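Side-chain contacts in photoreceptor-histidine kinase BphP (Stigmatella aurantiaca DW4/3-1, PDB 6BAF), which probably senses red and far-red light through a bound bilin and passes the signal on to a histidine kinase output, contributing to light control of cell development: residues 29-34 against 224-229; 59-64 against 79-84; 120-125 against 286-291; 211-216 against 246-251. One frame throughout, in Å; residues are numbered along the deposited sequence. Where two conformers were deposited one is given.

Contact 1: residues 29-34 against 224-229; sequences VLTHAS and PGHGEP
T31 and H32, the two residues of strand 30-34 that meet the 224-229 loop, are also joined to each other: T31 OG1 lies 2.7 Å from H32 ND1, in the plane of the imidazole at its edge, and either atom could be the donor. The threonine torsion explains the bond, since OG1 sits between the backbone N and the carbonyl carbon (chi1 66°) and so faces the ring of the next residue. The other ring nitrogen reaches the loop through water, with H32 NE2 2.9 Å from a water that donates to the E228 carbonyl, 2.7 Å from its O. A partner at each nitrogen would restrain the ring's rotation, and the ring brings CE1 to 4.1 Å from H226 CB.

Adjacent side chains can both be used here because T31 and H32 form a classic beta bulge, both facing V22 of strand 19-23. The bulge belongs to the antiparallel sheet of the PAS fold, which strand 218-222 extends. That strand and the loop after it come from the GAF part of the chain, consistent with the lasso of the knot known in phytochromes.

H226 crosses T31 at about a right angle. T31 CB approaches H226 ND1 at 4.0 Å, and T31 CG2 lies 4.1 Å from H226 CE1; both are van der Waals contacts. H226 ND1 also takes part in a hydrogen bond with R103 NH1, which holds the imidazole beside the threonine. H32 also packs against V220 and A222 of strand 218-222 and against L230 of the loop.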
# COMPACT_ATOMS: atom_id res chain seq x y z
N VAL A 29 8.79 -30.80 7.79
CA VAL A 29 8.96 -31.92 6.87
C VAL A 29 7.89 -31.84 5.79
O VAL A 29 6.70 -31.64 6.10
CB VAL A 29 8.86 -33.27 7.64
CG1 VAL A 29 8.91 -34.45 6.66
CG2 VAL A 29 9.96 -33.37 8.71
N LEU A 30 8.27 -32.04 4.52
CA LEU A 30 7.30 -32.02 3.43
C LEU A 30 6.47 -33.29 3.49
O LEU A 30 6.99 -34.39 3.23
CB LEU A 30 7.96 -31.94 2.05
CG LEU A 30 9.05 -30.93 1.66
CD1 LEU A 30 9.04 -30.56 0.17
CD2 LEU A 30 9.05 -29.75 2.52
N THR A 31 5.18 -33.15 3.77
CA THR A 31 4.30 -34.31 3.71
C THR A 31 3.49 -34.40 2.43
O THR A 31 2.88 -35.45 2.18
CB THR A 31 3.32 -34.27 4.88
OG1 THR A 31 2.46 -33.15 4.71
CG2 THR A 31 4.10 -34.14 6.22
N HIS A 32 3.36 -33.30 1.68
CA HIS A 32 2.69 -33.28 0.38
C HIS A 32 3.52 -32.41 -0.55
O HIS A 32 4.15 -31.44 -0.12
CB HIS A 32 1.25 -32.72 0.39
CG HIS A 32 0.31 -33.31 1.40
ND1 HIS A 32 0.59 -33.36 2.75
CD2 HIS A 32 -0.96 -33.77 1.27
CE1 HIS A 32 -0.45 -33.86 3.40
NE2 HIS A 32 -1.40 -34.12 2.52
N ALA A 33 3.51 -32.75 -1.83
CA ALA A 33 4.14 -31.97 -2.88
C ALA A 33 3.36 -32.17 -4.16
O ALA A 33 2.95 -33.29 -4.47
CB ALA A 33 5.60 -32.37 -3.10
N SER A 34 3.13 -31.09 -4.90
CA SER A 34 2.44 -31.26 -6.16
C SER A 34 3.41 -31.84 -7.19
O SER A 34 4.63 -31.61 -7.13
CB SER A 34 1.84 -29.92 -6.61
OG SER A 34 2.86 -28.97 -6.73
N PRO A 224 2.81 -41.80 2.56
CA PRO A 224 1.86 -42.82 3.01
C PRO A 224 1.28 -42.42 4.35
O PRO A 224 1.96 -41.86 5.20
CB PRO A 224 2.72 -44.09 3.14
CG PRO A 224 3.92 -43.84 2.28
CD PRO A 224 4.17 -42.34 2.34
N GLY A 225 -0.00 -42.69 4.54
CA GLY A 225 -0.69 -42.26 5.72
C GLY A 225 -1.21 -40.83 5.65
O GLY A 225 -2.09 -40.47 6.44
N HIS A 226 -0.69 -40.01 4.76
CA HIS A 226 -1.11 -38.63 4.62
C HIS A 226 -2.05 -38.58 3.43
O HIS A 226 -2.43 -39.61 2.89
CB HIS A 226 0.14 -37.74 4.52
CG HIS A 226 0.95 -37.77 5.76
ND1 HIS A 226 0.88 -36.79 6.72
CD2 HIS A 226 1.79 -38.72 6.26
CE1 HIS A 226 1.68 -37.09 7.73
NE2 HIS A 226 2.24 -38.26 7.47
N GLY A 227 -2.42 -37.41 2.98
CA GLY A 227 -3.66 -37.35 2.19
C GLY A 227 -4.54 -38.60 1.88
O GLY A 227 -4.04 -39.47 1.20
N GLU A 228 -5.81 -38.73 2.27
CA GLU A 228 -6.80 -37.75 2.78
C GLU A 228 -6.83 -36.43 2.01
O GLU A 228 -5.81 -35.76 1.81
CB GLU A 228 -6.63 -37.50 4.29
CG GLU A 228 -6.91 -38.78 5.11
CD GLU A 228 -5.73 -39.26 6.02
OE1 GLU A 228 -4.57 -38.74 5.86
OE2 GLU A 228 -5.98 -40.22 6.84
N PRO A 229 -8.02 -36.09 1.55
CA PRO A 229 -8.18 -34.88 0.74
C PRO A 229 -7.63 -33.68 1.49
O PRO A 229 -7.88 -33.51 2.68
CB PRO A 229 -9.70 -34.79 0.55
CG PRO A 229 -10.18 -36.27 0.72
CD PRO A 229 -9.30 -36.78 1.82
O HOH W 1 -4.15 -34.41 3.40

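Contact 2: residues 59-64 against 79-84; sequences PSVREP and PLKVVW
V61 stands over strand 80-84 with its two methyls doing different work. One branch, CG1, is anti to the backbone N (chi1 164°) and drops onto the strand backbone, 3.6 Å from K81 O. It also lies 4.0 Å from V83 N, a buried amide without a partner in the model. The second branch, CG2, meets V83 CG2 at 3.8 Å, methyl against methyl, and the two valine side chains cross at about a right angle.

K81 approaches from the flank at a slant. Its chain leaves the strand extended and then bends at its last two torsions (chi3 45°, chi4 87°), which folds the ammonium back over the helix side. K81 NZ is placed 3.2 Å from V61 CG2, a short van der Waals contact between the amine and a methyl, with no hydrogen bond. A water between the two backbones donates to K81 O at 3.0 Å and only weakly to V61 O, so the two backbones are tied loosely through solvent.

Farther along helix 59-69, L65 packs on L80 and V82. Strand 80-85 is the outermost strand on this side of the sheet and pairs with strand 90-100. The antiparallel sheet order 30-34, 19-23, 103-110, 90-100, 80-85, with helices packed against it, is that of the PAS fold.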
# COMPACT_ATOMS: atom_id res chain seq x y z
N PRO A 59 21.31 -21.40 1.98
CA PRO A 59 21.51 -21.32 3.45
C PRO A 59 21.35 -19.95 4.08
O PRO A 59 20.99 -19.88 5.26
CB PRO A 59 22.94 -21.85 3.62
CG PRO A 59 23.09 -22.83 2.51
CD PRO A 59 22.38 -22.18 1.33
N SER A 60 21.60 -18.85 3.36
CA SER A 60 21.46 -17.54 4.00
C SER A 60 20.01 -17.07 4.09
O SER A 60 19.70 -16.20 4.91
CB SER A 60 22.30 -16.50 3.26
OG SER A 60 21.75 -16.21 1.99
N VAL A 61 19.13 -17.60 3.23
CA VAL A 61 17.68 -17.38 3.29
C VAL A 61 16.98 -18.30 4.28
O VAL A 61 15.84 -18.03 4.68
CB VAL A 61 17.20 -17.55 1.84
CG1 VAL A 61 15.67 -17.73 1.72
CG2 VAL A 61 17.65 -16.37 1.03
N ARG A 62 17.65 -19.37 4.73
CA ARG A 62 16.96 -20.50 5.34
C ARG A 62 16.41 -20.17 6.72
O ARG A 62 15.20 -20.28 6.97
CB ARG A 62 17.91 -21.69 5.39
CG ARG A 62 17.42 -22.85 6.21
CD ARG A 62 18.60 -23.80 6.44
NE ARG A 62 18.97 -24.47 5.20
CZ ARG A 62 20.20 -24.85 4.86
NH1 ARG A 62 21.24 -24.61 5.66
NH2 ARG A 62 20.39 -25.47 3.69
N GLU A 63 17.29 -19.77 7.63
CA GLU A 63 16.86 -19.41 8.98
C GLU A 63 15.70 -18.42 9.02
O GLU A 63 14.74 -18.67 9.77
CB GLU A 63 18.07 -18.87 9.76
CG GLU A 63 17.75 -18.50 11.20
CD GLU A 63 18.48 -17.21 11.63
OE1 GLU A 63 19.59 -17.33 12.23
OE2 GLU A 63 17.93 -16.09 11.39
N PRO A 64 15.71 -17.30 8.28
CA PRO A 64 14.55 -16.39 8.35
C PRO A 64 13.29 -17.02 7.78
O PRO A 64 12.19 -16.79 8.30
CB PRO A 64 15.00 -15.19 7.51
CG PRO A 64 16.46 -15.31 7.40
CD PRO A 64 16.76 -16.76 7.40
N PRO A 79 4.47 -11.79 1.42
CA PRO A 79 5.05 -12.99 0.79
C PRO A 79 6.40 -13.36 1.42
O PRO A 79 7.13 -12.51 1.92
CB PRO A 79 5.22 -12.57 -0.67
CG PRO A 79 5.55 -11.00 -0.55
CD PRO A 79 4.67 -10.55 0.63
N LEU A 80 6.71 -14.65 1.43
CA LEU A 80 7.99 -15.10 1.94
C LEU A 80 8.97 -15.14 0.79
O LEU A 80 8.61 -15.53 -0.32
CB LEU A 80 7.86 -16.49 2.58
CG LEU A 80 6.68 -16.58 3.55
CD1 LEU A 80 6.50 -18.04 3.99
CD2 LEU A 80 6.86 -15.64 4.75
N LYS A 81 10.20 -14.74 1.04
CA LYS A 81 11.23 -14.91 0.03
C LYS A 81 11.75 -16.34 0.13
O LYS A 81 12.24 -16.76 1.18
CB LYS A 81 12.36 -13.90 0.23
CG LYS A 81 13.49 -14.12 -0.77
CD LYS A 81 14.58 -13.03 -0.72
CE LYS A 81 14.98 -12.70 0.73
NZ LYS A 81 16.04 -13.62 1.23
N VAL A 82 11.60 -17.10 -0.95
CA VAL A 82 12.04 -18.48 -0.98
C VAL A 82 13.05 -18.58 -2.10
O VAL A 82 12.73 -18.28 -3.25
CB VAL A 82 10.88 -19.45 -1.20
CG1 VAL A 82 11.42 -20.86 -1.43
CG2 VAL A 82 9.88 -19.39 -0.02
N VAL A 83 14.27 -19.00 -1.77
CA VAL A 83 15.32 -19.21 -2.76
C VAL A 83 15.65 -20.70 -2.77
O VAL A 83 16.20 -21.22 -1.80
CB VAL A 83 16.56 -18.35 -2.47
CG1 VAL A 83 17.65 -18.61 -3.50
CG2 VAL A 83 16.15 -16.85 -2.40
N TRP A 84 15.30 -21.37 -3.85
CA TRP A 84 15.49 -22.82 -3.96
C TRP A 84 16.82 -23.16 -4.60
O TRP A 84 16.98 -23.02 -5.82
CB TRP A 84 14.35 -23.43 -4.77
CG TRP A 84 13.42 -24.06 -3.88
CD1 TRP A 84 12.52 -23.43 -3.06
CD2 TRP A 84 13.23 -25.44 -3.67
NE1 TRP A 84 11.79 -24.34 -2.34
CE2 TRP A 84 12.19 -25.57 -2.70
CE3 TRP A 84 13.81 -26.56 -4.20
CZ2 TRP A 84 11.73 -26.79 -2.25
CZ3 TRP A 84 13.34 -27.76 -3.75
CH2 TRP A 84 12.31 -27.86 -2.78
O HOH W 2 13.44 -15.80 3.76

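Contact 3: residues 120-125 against 286-291; sequences LSFFHA and VRTACE
F122 is the first residue of helix 120-125 to meet helix 286-291, and it does so with the rim of its ring. The side chain runs anti to the backbone N (chi1 176°), which swings the ring out toward the neighbouring helix. There CE2 comes to 3.8 Å from T288 O and CD2 to 3.8 Å from A289 N, both close to the plane of the ring. The aromatic edge thus rests on helix backbone, while CD2 also touches A289 CB at 4.0 Å and CE2 approaches T288 CG2 at 4.2 Å. The hydroxyl of that threonine is engaged within its own helix, OG1 bonding to Y284 O. At the other end of F122, its backbone N bonds to E285 OE2, a second tie between the two helices.

The two segments run nearly in the same direction, crossing at -23° with axes 9.2 Å apart. They belong to the long helices 120-135 and 284-300, which lie along the GAF domain and form part of the dimer interface, consistent with the helical bundle through which bacterial phytochromes commonly pair. F123, next in sequence, packs on the second subunit: F122 meets F123 of that subunit edge-to-face, and F123 meets F122 of that subunit in the same way. H124 likewise bonds through ND1 to K75 NZ of the second subunit.

A125 returns to the intramolecular seam, where its CB touches A289 CB at 3.7 Å, methyl against methyl, and L153 of helix 139-154 packs on A125 as well.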
# COMPACT_ATOMS: atom_id res chain seq x y z
N LEU A 120 7.32 -1.33 -5.09
CA LEU A 120 7.07 0.01 -5.61
C LEU A 120 5.78 0.06 -6.42
O LEU A 120 4.98 1.00 -6.27
CB LEU A 120 8.27 0.47 -6.45
CG LEU A 120 8.25 1.92 -6.99
CD1 LEU A 120 7.83 2.91 -5.91
CD2 LEU A 120 9.61 2.29 -7.53
N SER A 121 5.53 -0.96 -7.24
CA SER A 121 4.27 -0.99 -7.97
C SER A 121 3.07 -1.05 -7.04
O SER A 121 2.05 -0.38 -7.29
CB SER A 121 4.24 -2.17 -8.93
OG SER A 121 5.48 -2.22 -9.59
N PHE A 122 3.14 -1.84 -5.97
CA PHE A 122 2.02 -1.88 -5.03
C PHE A 122 1.78 -0.51 -4.39
O PHE A 122 0.64 -0.06 -4.25
CB PHE A 122 2.26 -2.94 -3.95
CG PHE A 122 1.20 -3.00 -2.88
CD1 PHE A 122 1.27 -2.19 -1.74
CD2 PHE A 122 0.15 -3.89 -2.99
CE1 PHE A 122 0.29 -2.24 -0.76
CE2 PHE A 122 -0.84 -3.96 -2.01
CZ PHE A 122 -0.78 -3.13 -0.89
N PHE A 123 2.87 0.13 -3.90
CA PHE A 123 2.81 1.48 -3.33
C PHE A 123 2.05 2.45 -4.25
O PHE A 123 1.06 3.05 -3.83
CB PHE A 123 4.26 1.94 -3.06
CG PHE A 123 4.40 3.36 -2.62
CD1 PHE A 123 4.33 3.70 -1.27
CD2 PHE A 123 4.63 4.36 -3.56
CE1 PHE A 123 4.49 5.02 -0.84
CE2 PHE A 123 4.80 5.72 -3.15
CZ PHE A 123 4.73 6.04 -1.79
N HIS A 124 2.43 2.52 -5.53
CA HIS A 124 1.76 3.46 -6.45
C HIS A 124 0.33 3.02 -6.76
O HIS A 124 -0.61 3.86 -6.80
CB HIS A 124 2.56 3.60 -7.75
CG HIS A 124 3.85 4.36 -7.60
ND1 HIS A 124 3.91 5.62 -7.04
CD2 HIS A 124 5.12 4.04 -7.95
CE1 HIS A 124 5.17 6.02 -7.00
NE2 HIS A 124 5.92 5.09 -7.57
N ALA A 125 0.13 1.72 -7.00
CA ALA A 125 -1.21 1.22 -7.34
C ALA A 125 -2.22 1.55 -6.25
O ALA A 125 -3.31 2.06 -6.54
CB ALA A 125 -1.15 -0.30 -7.55
N VAL A 286 0.55 -6.98 -8.31
CA VAL A 286 -0.68 -6.49 -8.93
C VAL A 286 -1.90 -7.16 -8.30
O VAL A 286 -2.86 -6.47 -7.90
CB VAL A 286 -0.62 -6.69 -10.45
CG1 VAL A 286 -1.90 -6.21 -11.14
CG2 VAL A 286 0.60 -6.02 -11.02
N ARG A 287 -1.88 -8.49 -8.17
CA ARG A 287 -3.03 -9.18 -7.58
C ARG A 287 -3.34 -8.60 -6.22
O ARG A 287 -4.50 -8.30 -5.90
CB ARG A 287 -2.78 -10.69 -7.43
CG ARG A 287 -2.67 -11.43 -8.70
CD ARG A 287 -2.94 -12.93 -8.48
NE ARG A 287 -2.32 -13.54 -7.30
CZ ARG A 287 -1.15 -14.17 -7.30
NH1 ARG A 287 -0.45 -14.23 -8.43
NH2 ARG A 287 -0.69 -14.73 -6.18
N THR A 288 -2.31 -8.43 -5.39
CA THR A 288 -2.50 -7.92 -4.04
C THR A 288 -3.00 -6.47 -4.03
O THR A 288 -3.79 -6.09 -3.16
CB THR A 288 -1.18 -8.07 -3.30
OG1 THR A 288 -0.65 -9.35 -3.66
CG2 THR A 288 -1.44 -8.12 -1.88
N ALA A 289 -2.51 -5.65 -4.97
CA ALA A 289 -3.02 -4.29 -5.11
C ALA A 289 -4.50 -4.33 -5.45
O ALA A 289 -5.32 -3.61 -4.85
CB ALA A 289 -2.20 -3.56 -6.19
N CYS A 290 -4.87 -5.22 -6.36
CA CYS A 290 -6.28 -5.30 -6.74
C CYS A 290 -7.12 -5.78 -5.58
O CYS A 290 -8.20 -5.23 -5.32
CB CYS A 290 -6.45 -6.23 -7.93
SG CYS A 290 -5.83 -5.48 -9.44
N GLU A 291 -6.65 -6.79 -4.85
CA GLU A 291 -7.44 -7.28 -3.72
C GLU A 291 -7.55 -6.21 -2.64
O GLU A 291 -8.59 -6.06 -2.00
CB GLU A 291 -6.87 -8.62 -3.19
CG GLU A 291 -5.56 -8.60 -2.35
CD GLU A 291 -5.06 -10.02 -1.97
OE1 GLU A 291 -5.66 -11.00 -2.44
OE2 GLU A 291 -4.07 -10.15 -1.20

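Contact 4: residues 211-216 against 246-251; sequences PTIDYQ and EYLHNM. With BLR (3-[5-[(Z)-(4-ethenyl-3-methyl-5-oxidanylidene-pyrrol-2-ylidene)methyl]-2-[[5-[(Z)-(3-ethenyl-4-methyl-5-oxidanylidene-pyrrol-2-ylidene)methyl]-3-(3-hydroxy-3-oxopropyl)-4-methyl-1H-pyrrol-2-yl]methyl]-4-methyl-1H-pyrrol-3-yl]propanoic acid), chain B.
I213 reaches helix 246-251 with two separate branches, and its torsions decide which residue each one meets. CG1 lies between the backbone N and the carbonyl carbon (chi1 74°), a rotamer that helices disfavour but this loop residue can adopt, and the chain then runs straight on, so that CD1 is carried to the helix backbone, 3.6 Å from H249 N. CD1 also lies 3.9 Å from H249 CB. The other branch, CG2, is anti to the carbonyl carbon and meets L248 CD1 at 3.7 Å, the two side chains crossing at a slant. L248 has CG beside its own backbone N (chi1 -70°), with CD1 extended away from the helix and thus between I213 and the bound bilin: CD1 is 4.2 Å from BLR O2A.

Helix 242-251 is a wall of the bilin pocket of the GAF domain, and Y247 and M251 of the same helix line it. Y247 has CG anti to its backbone N and lays its ring obliquely against the bilin, with CD1 3.1 Å from BLR OC. M251, bent at its third torsion, turns its methyl back, CE standing 3.3 Å from BLR OB. The nearby H244 NE2 hydrogen-bonds the same molecule.

On the loop side, an ST turn gives 211-216 its shape. D214 N donates to T212 OG1 at 3.2 Å, almost straight at 161°. Q254 NE2 bonds to both T212 OG1 and D214 OD2, and I213 shares a backbone bond with Q254.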
# COMPACT_ATOMS: atom_id res chain seq x y z
N PRO A 211 -5.06 -18.10 -14.55
CA PRO A 211 -4.32 -17.37 -15.60
C PRO A 211 -4.41 -18.01 -16.97
O PRO A 211 -4.16 -17.32 -17.97
CB PRO A 211 -2.87 -17.36 -15.09
CG PRO A 211 -2.81 -18.42 -14.01
CD PRO A 211 -4.19 -18.60 -13.47
N THR A 212 -4.72 -19.31 -17.06
CA THR A 212 -5.13 -19.95 -18.31
C THR A 212 -6.12 -21.06 -17.99
O THR A 212 -5.90 -21.86 -17.06
CB THR A 212 -3.95 -20.52 -19.10
OG1 THR A 212 -4.48 -21.15 -20.26
CG2 THR A 212 -3.15 -21.55 -18.29
N ILE A 213 -7.24 -21.09 -18.72
CA ILE A 213 -8.18 -22.18 -18.49
C ILE A 213 -7.73 -23.50 -19.09
O ILE A 213 -8.37 -24.51 -18.81
CB ILE A 213 -9.59 -21.89 -19.03
CG1 ILE A 213 -9.59 -22.00 -20.56
CG2 ILE A 213 -10.10 -20.56 -18.48
CD1 ILE A 213 -11.00 -21.89 -21.17
N ASP A 214 -6.63 -23.54 -19.86
CA ASP A 214 -6.08 -24.77 -20.46
C ASP A 214 -4.84 -25.17 -19.69
O ASP A 214 -3.74 -24.67 -19.95
CB ASP A 214 -5.75 -24.56 -21.93
CG ASP A 214 -6.98 -24.28 -22.76
OD1 ASP A 214 -8.00 -24.99 -22.55
OD2 ASP A 214 -6.94 -23.33 -23.59
N TYR A 215 -5.00 -26.06 -18.74
CA TYR A 215 -3.87 -26.51 -17.96
C TYR A 215 -4.11 -27.95 -17.59
O TYR A 215 -5.26 -28.40 -17.50
CB TYR A 215 -3.66 -25.64 -16.70
CG TYR A 215 -4.79 -25.71 -15.67
CD1 TYR A 215 -4.77 -26.67 -14.65
CD2 TYR A 215 -5.84 -24.80 -15.69
CE1 TYR A 215 -5.80 -26.74 -13.69
CE2 TYR A 215 -6.87 -24.84 -14.74
CZ TYR A 215 -6.83 -25.83 -13.75
OH TYR A 215 -7.81 -25.89 -12.81
N GLN A 216 -3.03 -28.67 -17.35
CA GLN A 216 -3.15 -30.02 -16.86
C GLN A 216 -3.04 -29.97 -15.34
O GLN A 216 -1.96 -29.61 -14.83
CB GLN A 216 -2.06 -30.90 -17.47
CG GLN A 216 -2.00 -32.31 -16.92
CD GLN A 216 -2.83 -33.25 -17.79
OE1 GLN A 216 -3.84 -33.80 -17.34
NE2 GLN A 216 -2.43 -33.39 -19.07
N GLU A 246 -15.38 -25.19 -18.25
CA GLU A 246 -16.11 -25.34 -19.51
C GLU A 246 -17.09 -24.20 -19.72
O GLU A 246 -17.31 -23.79 -20.87
CB GLU A 246 -16.80 -26.71 -19.58
CG GLU A 246 -17.08 -27.10 -21.07
CD GLU A 246 -15.80 -27.50 -21.86
OE1 GLU A 246 -15.87 -27.57 -23.13
OE2 GLU A 246 -14.72 -27.75 -21.23
N TYR A 247 -17.65 -23.64 -18.65
CA TYR A 247 -18.33 -22.36 -18.78
C TYR A 247 -17.43 -21.31 -19.43
O TYR A 247 -17.88 -20.56 -20.30
CB TYR A 247 -18.77 -21.89 -17.40
CG TYR A 247 -19.57 -20.59 -17.36
CD1 TYR A 247 -20.94 -20.64 -17.44
CD2 TYR A 247 -18.98 -19.33 -17.13
CE1 TYR A 247 -21.71 -19.55 -17.35
CE2 TYR A 247 -19.81 -18.13 -17.04
CZ TYR A 247 -21.17 -18.28 -17.16
OH TYR A 247 -22.11 -17.24 -17.08
N LEU A 248 -16.17 -21.21 -18.99
CA LEU A 248 -15.29 -20.17 -19.50
C LEU A 248 -14.97 -20.42 -20.97
O LEU A 248 -15.08 -19.52 -21.80
CB LEU A 248 -13.99 -20.08 -18.66
CG LEU A 248 -14.18 -19.52 -17.23
CD1 LEU A 248 -12.89 -19.36 -16.40
CD2 LEU A 248 -14.93 -18.24 -17.31
N HIS A 249 -14.63 -21.67 -21.29
CA HIS A 249 -14.40 -22.08 -22.68
C HIS A 249 -15.58 -21.72 -23.59
O HIS A 249 -15.37 -21.16 -24.67
CB HIS A 249 -14.13 -23.57 -22.73
CG HIS A 249 -13.69 -24.06 -24.07
ND1 HIS A 249 -12.39 -24.46 -24.33
CD2 HIS A 249 -14.37 -24.22 -25.23
CE1 HIS A 249 -12.29 -24.84 -25.60
NE2 HIS A 249 -13.48 -24.71 -26.16
N ASN A 250 -16.81 -22.00 -23.16
CA ASN A 250 -17.98 -21.69 -23.99
C ASN A 250 -18.24 -20.20 -24.06
O ASN A 250 -18.83 -19.71 -25.03
CB ASN A 250 -19.26 -22.34 -23.42
CG ASN A 250 -20.54 -21.77 -24.10
OD1 ASN A 250 -21.20 -20.82 -23.59
ND2 ASN A 250 -20.84 -22.30 -25.30
N MET A 251 -17.91 -19.49 -23.01
CA MET A 251 -18.07 -18.06 -23.07
C MET A 251 -17.00 -17.42 -23.95
O MET A 251 -17.09 -16.22 -24.23
CB MET A 251 -18.04 -17.55 -21.64
CG MET A 251 -18.76 -16.31 -21.43
SD MET A 251 -18.60 -16.00 -19.69
CE MET A 251 -17.78 -14.43 -19.68
CHA BLR B . -17.36 -19.92 -10.35
NA BLR B . -18.67 -18.52 -12.01
C1A BLR B . -17.68 -18.66 -11.12
C2A BLR B . -16.97 -17.46 -10.99
C3A BLR B . -17.55 -16.56 -11.80
C4A BLR B . -18.60 -17.23 -12.44
CMA BLR B . -17.11 -15.07 -11.94
CAA BLR B . -15.77 -17.26 -10.07
CBA BLR B . -14.44 -17.77 -10.68
CGA BLR B . -13.88 -16.80 -11.73
O1A BLR B . -13.62 -15.62 -11.35
O2A BLR B . -13.69 -17.13 -12.96
CHB BLR B . -19.62 -16.73 -13.44
NB BLR B . -18.17 -15.28 -14.91
C1B BLR B . -19.47 -15.74 -14.28
C2B BLR B . -20.54 -14.88 -14.83
C3B BLR B . -20.01 -13.93 -15.72
C4B BLR B . -18.53 -14.11 -15.83
CMB BLR B . -22.03 -14.95 -14.48
OB BLR B . -17.76 -13.52 -16.49
CAB BLR B . -20.88 -12.87 -16.42
CBB BLR B . -20.35 -11.91 -17.14
NC BLR B . -21.26 -22.37 -13.39
C1C BLR B . -22.42 -22.51 -14.36
C2C BLR B . -23.09 -23.79 -14.00
C3C BLR B . -22.46 -24.43 -12.91
C4C BLR B . -21.29 -23.59 -12.48
CMC BLR B . -24.32 -24.29 -14.74
OC BLR B . -22.73 -21.76 -15.22
CAC BLR B . -22.87 -25.77 -12.27
CBC BLR B . -24.13 -26.00 -11.84
CHD BLR B . -20.47 -23.87 -11.51
ND BLR B . -19.17 -21.50 -11.30
C1D BLR B . -19.42 -22.93 -10.98
C2D BLR B . -18.46 -23.42 -10.00
C3D BLR B . -17.60 -22.29 -9.66
C4D BLR B . -18.02 -21.07 -10.44
CMD BLR B . -18.41 -24.84 -9.44
CAD BLR B . -16.43 -22.33 -8.70
CBD BLR B . -15.15 -22.50 -9.50
CGD BLR B . -14.13 -22.68 -8.39
O1D BLR B . -13.93 -21.72 -7.57
O2D BLR B . -13.56 -23.80 -8.26

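Overall arrangement
Contacts 1 and 2 both reach the same PAS sheet, contact 2 at its outermost strand 80-85, their centres 22 Å apart and nearest atoms about 5 Å apart, with contact 2 nested inside the chain loop that contact 1 closes. Contact 4 and one segment of contact 3, 286-291, belong to the GAF domain, contact 4 nested inside the loop of contact 3, centres 26 Å apart. Only contact 4 includes the bilin. It lies about 9 Å, nearest atoms, from contact 1, and the chain running on from residues 211-216 leads to 224-229, linking pocket to PAS sheet. Contact 2 is on the opposite side of the chain's centre from contact 4, with centres 34 Å apart, and its centre is 23 Å from that of contact 3, at the subunit interface.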